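Local structure of Mll7089 protein (Mesorhizobium loti, 2OZ8) at residues A34-V39 with H103-V108; N55-P58 with E62-S65. The protein is of unknown function but belongs to the enolase superfamily and may be a magnesium-dependent hydro-lyase. All blocks are in the same frame, centred on the assembly; numbering follows the deposited sequence.

Contact 1: residues A34-V39 with H103-V108; sequences AALELV and HEAVQV
Leu36, on the strand 27-40, meets the first turn of helix 103-118 at Ala105 and Val106. It is a helix-on-sheet packing inside the N-terminal capping domain of the enolase superfamily, where an antiparallel sheet is followed by helices. The short segments lie 40° apart in direction, with axes 8.8 Å from each other at closest approach. The tight part is a single methyl: Leu36 CD2 lies over the peptide link between Ala105 and Val106, 3.9 Å from both Ala105 C and Val106 N, with Ala105 CB and Val106 CG2 each 4.0 Å from it. CG anti to the backbone N (chi1 166°), together with chi2 of 66°, brings this methyl onto the helix. The small side chain of Ala105 lets the backbones come near, the Leu36 and Ala105 CA atoms being 6.8 Å apart. Phe67 of helix 60-70 touches Leu36, Leu38 and Val106 and joins the apolar cluster. Along the same turn of helix 103-118, His103 and Gln107 hydrogen-bond Asp278 of helix 276-289 in the barrel. Val106 is partly exposed, and on this looser side Leu38 CD1 comes no nearer the helix than 4.4 Å, at the carbonyl oxygen of Val106.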
loop_
_atom_site.group_PDB
_atom_site.type_symbol
_atom_site.label_atom_id
_atom_site.label_comp_id
_atom_site.label_asym_id
_atom_site.label_seq_id
_atom_site.Cartn_x
_atom_site.Cartn_y
_atom_site.Cartn_z
ATOM N N ALA A 34 44.542 -14.886 1.072
ATOM C CA ALA A 34 45.089 -16.038 0.402
ATOM C C ALA A 34 44.729 -16.020 -1.094
ATOM O O ALA A 34 43.585 -15.710 -1.476
ATOM C CB ALA A 34 44.618 -17.322 1.065
ATOM N N ALA A 35 45.715 -16.354 -1.925
ATOM C CA ALA A 35 45.499 -16.450 -3.352
ATOM C C ALA A 35 44.939 -17.820 -3.622
ATOM O O ALA A 35 45.378 -18.795 -3.053
ATOM C CB ALA A 35 46.794 -16.219 -4.113
ATOM N N LEU A 36 43.913 -17.857 -4.454
ATOM C CA LEU A 36 43.255 -19.061 -4.852
ATOM C C LEU A 36 43.558 -19.165 -6.329
ATOM O O LEU A 36 43.267 -18.246 -7.101
ATOM C CB LEU A 36 41.747 -18.944 -4.613
ATOM C CG LEU A 36 40.895 -20.024 -5.302
ATOM C CD1 LEU A 36 41.179 -21.395 -4.706
ATOM C CD2 LEU A 36 39.396 -19.679 -5.251
ATOM N N GLU A 37 44.212 -20.259 -6.711
ATOM C CA GLU A 37 44.551 -20.460 -8.111
ATOM C C GLU A 37 43.829 -21.689 -8.580
ATOM O O GLU A 37 43.881 -22.749 -7.924
ATOM C CB GLU A 37 46.032 -20.585 -8.331
ATOM C CG GLU A 37 46.793 -19.256 -8.338
ATOM C CD GLU A 37 48.306 -19.476 -8.341
ATOM O OE1 GLU A 37 49.003 -18.936 -9.220
ATOM O OE2 GLU A 37 48.792 -20.214 -7.468
ATOM N N LEU A 38 43.091 -21.509 -9.677
ATOM C CA LEU A 38 42.337 -22.610 -10.260
ATOM C C LEU A 38 42.985 -22.947 -11.597
ATOM O O LEU A 38 43.058 -22.104 -12.475
ATOM C CB LEU A 38 40.859 -22.251 -10.406
ATOM C CG LEU A 38 40.056 -21.874 -9.154
ATOM C CD1 LEU A 38 38.618 -21.373 -9.503
ATOM C CD2 LEU A 38 40.061 -23.023 -8.127
ATOM N N VAL A 39 43.480 -24.179 -11.707
ATOM C CA VAL A 39 44.256 -24.645 -12.868
ATOM C C VAL A 39 43.400 -25.540 -13.715
ATOM O O VAL A 39 42.791 -26.471 -13.195
ATOM C CB VAL A 39 45.528 -25.445 -12.431
ATOM C CG1 VAL A 39 46.478 -25.603 -13.590
ATOM C CG2 VAL A 39 46.280 -24.730 -11.251
ATOM N N HIS A 103 33.271 -17.253 -1.727
ATOM C CA HIS A 103 32.333 -16.879 -2.766
ATOM C C HIS A 103 32.958 -15.898 -3.804
ATOM O O HIS A 103 33.003 -16.230 -4.989
ATOM C CB HIS A 103 31.026 -16.379 -2.112
ATOM C CG HIS A 103 29.978 -15.976 -3.076
ATOM N ND1 HIS A 103 29.233 -16.893 -3.785
ATOM C CD2 HIS A 103 29.533 -14.752 -3.452
ATOM C CE1 HIS A 103 28.368 -16.255 -4.557
ATOM N NE2 HIS A 103 28.534 -14.953 -4.381
ATOM N N GLU A 104 33.485 -14.756 -3.348
ATOM C CA GLU A 104 34.090 -13.774 -4.246
ATOM C C GLU A 104 35.296 -14.321 -5.050
ATOM O O GLU A 104 35.318 -14.211 -6.269
ATOM C CB GLU A 104 34.467 -12.496 -3.471
ATOM C CG GLU A 104 35.250 -11.441 -4.268
ATOM C CD GLU A 104 35.260 -10.049 -3.587
ATOM O OE1 GLU A 104 34.690 -9.887 -2.461
ATOM O OE2 GLU A 104 35.845 -9.096 -4.196
ATOM N N ALA A 105 36.266 -14.913 -4.348
ATOM C CA ALA A 105 37.516 -15.472 -4.915
ATOM C C ALA A 105 37.244 -16.480 -6.024
ATOM O O ALA A 105 37.873 -16.455 -7.104
ATOM C CB ALA A 105 38.360 -16.141 -3.785
ATOM N N VAL A 106 36.301 -17.366 -5.757
ATOM C CA VAL A 106 35.897 -18.343 -6.756
ATOM C C VAL A 106 35.401 -17.656 -8.002
ATOM O O VAL A 106 35.805 -18.047 -9.088
ATOM C CB VAL A 106 34.852 -19.381 -6.222
ATOM C CG1 VAL A 106 34.466 -20.377 -7.308
ATOM C CG2 VAL A 106 35.423 -20.144 -5.058
ATOM N N GLN A 107 34.558 -16.634 -7.874
ATOM C CA GLN A 107 33.978 -15.973 -9.071
ATOM C C GLN A 107 35.056 -15.213 -9.862
ATOM O O GLN A 107 35.071 -15.234 -11.082
ATOM C CB GLN A 107 32.789 -15.041 -8.718
ATOM C CG GLN A 107 31.488 -15.761 -8.196
ATOM C CD GLN A 107 30.236 -14.812 -7.993
ATOM O OE1 GLN A 107 30.277 -13.601 -8.234
ATOM N NE2 GLN A 107 29.132 -15.392 -7.576
ATOM N N VAL A 108 35.946 -14.552 -9.155
ATOM C CA VAL A 108 37.066 -13.870 -9.768
ATOM C C VAL A 108 38.030 -14.841 -10.478
ATOM O O VAL A 108 38.402 -14.610 -11.621
ATOM C CB VAL A 108 37.834 -13.004 -8.721
ATOM C CG1 VAL A 108 39.023 -12.301 -9.358
ATOM C CG2 VAL A 108 36.898 -12.020 -8.114
#

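Contact 2: residues N55-P58 with E62-S65; sequences NPLP and EIES
The carbonyl oxygen of Pro58 accepts a hydrogen bond from Arg12 NE, and the terminal methyl of Ile63 lies close to the same atom, with Ile63 CD1 3.6 Å from Pro58 O. Arg12, on strand 5-17, also gives a hydrogen bond from NH2 to Leu57 O, so one guanidinium group fastens two successive carbonyls of the loop that leads into helix 60-70. Ile63 reaches back to this loop because CG1 stands beside its backbone N (chi1 -56°) and the chain then runs on extended. Its CD1 ends 3.9 Å from Leu57 CB, the two side chains crossing at about a right angle, while Ile63 CG1 is 4.0 Å from Pro58 CG. Glu62 uses only its aliphatic part here: Glu62 CG lies 3.6 Å from Pro58 CB, and its CB packs equally close to that ring atom. A bend at chi2 (46°) carries the carboxylate away from the proline, and OE2 forms a salt bridge with Arg363 of the second subunit. Pro58 and Glu62 also pack on Glu62 and Pro58 of that subunit, which places this turn at a subunit interface. Were Ile63 an alanine, CG1 and CD1 would be gone, which is likely to leave a gap beside Leu57 CB and Pro58 CG. The contact thus divides its chemistry: hydrocarbon joins loop to helix, whereas the Leu57 and Pro58 carbonyls turn to Arg12 of the sheet and Glu62 OE2 to Arg363 of the second subunit.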
loop_
_atom_site.group_PDB
_atom_site.type_symbol
_atom_site.label_atom_id
_atom_site.label_comp_id
_atom_site.label_asym_id
_atom_site.label_seq_id
_atom_site.Cartn_x
_atom_site.Cartn_y
_atom_site.Cartn_z
ATOM N N ASN A 55 39.106 -11.207 11.334
ATOM C CA ASN A 55 39.913 -12.295 11.864
ATOM C C ASN A 55 41.026 -12.721 10.878
ATOM O O ASN A 55 40.854 -12.608 9.657
ATOM C CB ASN A 55 38.997 -13.485 12.183
ATOM C CG ASN A 55 38.464 -13.448 13.628
ATOM O OD1 ASN A 55 37.893 -12.444 14.089
ATOM N ND2 ASN A 55 38.677 -14.561 14.368
ATOM N N PRO A 56 42.160 -13.248 11.391
ATOM C CA PRO A 56 43.139 -13.728 10.415
ATOM C C PRO A 56 42.652 -15.037 9.799
ATOM O O PRO A 56 41.713 -15.652 10.307
ATOM C CB PRO A 56 44.421 -13.969 11.247
ATOM C CG PRO A 56 44.048 -13.710 12.666
ATOM C CD PRO A 56 42.582 -13.471 12.785
ATOM N N LEU A 57 43.291 -15.436 8.705
ATOM C CA LEU A 57 42.987 -16.705 8.077
ATOM C C LEU A 57 43.512 -17.862 8.914
ATOM O O LEU A 57 44.515 -17.719 9.603
ATOM C CB LEU A 57 43.579 -16.745 6.667
ATOM C CG LEU A 57 42.819 -15.916 5.643
ATOM C CD1 LEU A 57 43.571 -15.860 4.342
ATOM C CD2 LEU A 57 41.441 -16.515 5.437
ATOM N N PRO A 58 42.851 -19.018 8.858
ATOM C CA PRO A 58 43.533 -20.145 9.473
ATOM C C PRO A 58 44.788 -20.535 8.646
ATOM O O PRO A 58 45.131 -19.839 7.658
ATOM C CB PRO A 58 42.473 -21.258 9.457
ATOM C CG PRO A 58 41.560 -20.906 8.356
ATOM C CD PRO A 58 41.557 -19.396 8.274
ATOM N N GLU A 62 44.522 -25.525 6.689
ATOM C CA GLU A 62 43.133 -25.481 7.077
ATOM C C GLU A 62 42.299 -24.938 5.869
ATOM O O GLU A 62 41.285 -25.535 5.503
ATOM C CB GLU A 62 42.969 -24.671 8.369
ATOM C CG GLU A 62 41.600 -24.738 9.071
ATOM C CD GLU A 62 40.970 -26.171 9.215
ATOM O OE1 GLU A 62 41.679 -27.236 9.251
ATOM O OE2 GLU A 62 39.723 -26.216 9.283
ATOM N N ILE A 63 42.778 -23.869 5.223
ATOM C CA ILE A 63 42.150 -23.300 4.033
ATOM C C ILE A 63 42.001 -24.351 2.896
ATOM O O ILE A 63 40.919 -24.500 2.287
ATOM C CB ILE A 63 42.944 -22.075 3.526
ATOM C CG1 ILE A 63 43.105 -21.020 4.634
ATOM C CG2 ILE A 63 42.247 -21.441 2.334
ATOM C CD1 ILE A 63 43.980 -19.798 4.275
ATOM N N GLU A 64 43.083 -25.081 2.625
ATOM C CA GLU A 64 43.088 -26.115 1.609
ATOM C C GLU A 64 42.087 -27.248 1.911
ATOM O O GLU A 64 41.421 -27.736 1.009
ATOM C CB GLU A 64 44.507 -26.657 1.371
ATOM C CG GLU A 64 45.325 -25.782 0.463
ATOM C CD GLU A 64 46.832 -26.159 0.317
ATOM O OE1 GLU A 64 47.416 -26.856 1.189
ATOM O OE2 GLU A 64 47.426 -25.727 -0.725
ATOM N N SER A 65 41.971 -27.654 3.166
ATOM C CA SER A 65 41.082 -28.745 3.516
ATOM C C SER A 65 39.612 -28.353 3.437
ATOM O O SER A 65 38.779 -29.140 3.031
ATOM C CB SER A 65 41.434 -29.281 4.893
ATOM O OG SER A 65 42.745 -29.872 4.823
#

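After strands 5-17 and 20-22 the chain enters strand 27-40, which carries 34-39, turns back through strand 45-52, and passes along the loop 55-58 into helix 60-70. Contact 2 closes here, a short loop with just three residues between its segments. The chain then goes on to helix 103-118, whose start returns to 34-39 and closes contact 1 across 63 intervening residues. Contact 2 is therefore nested within contact 1. The centres lie about 14 Å apart, but the segments touch where Ala34 N is 3.5 Å from Leu57 CD1. Contact 1 ties the antiparallel sheet to helix 103-118; contact 2 packs a loop on helix 60-70, whose Ile63 reaches the sheet at Ala34 and Ile10.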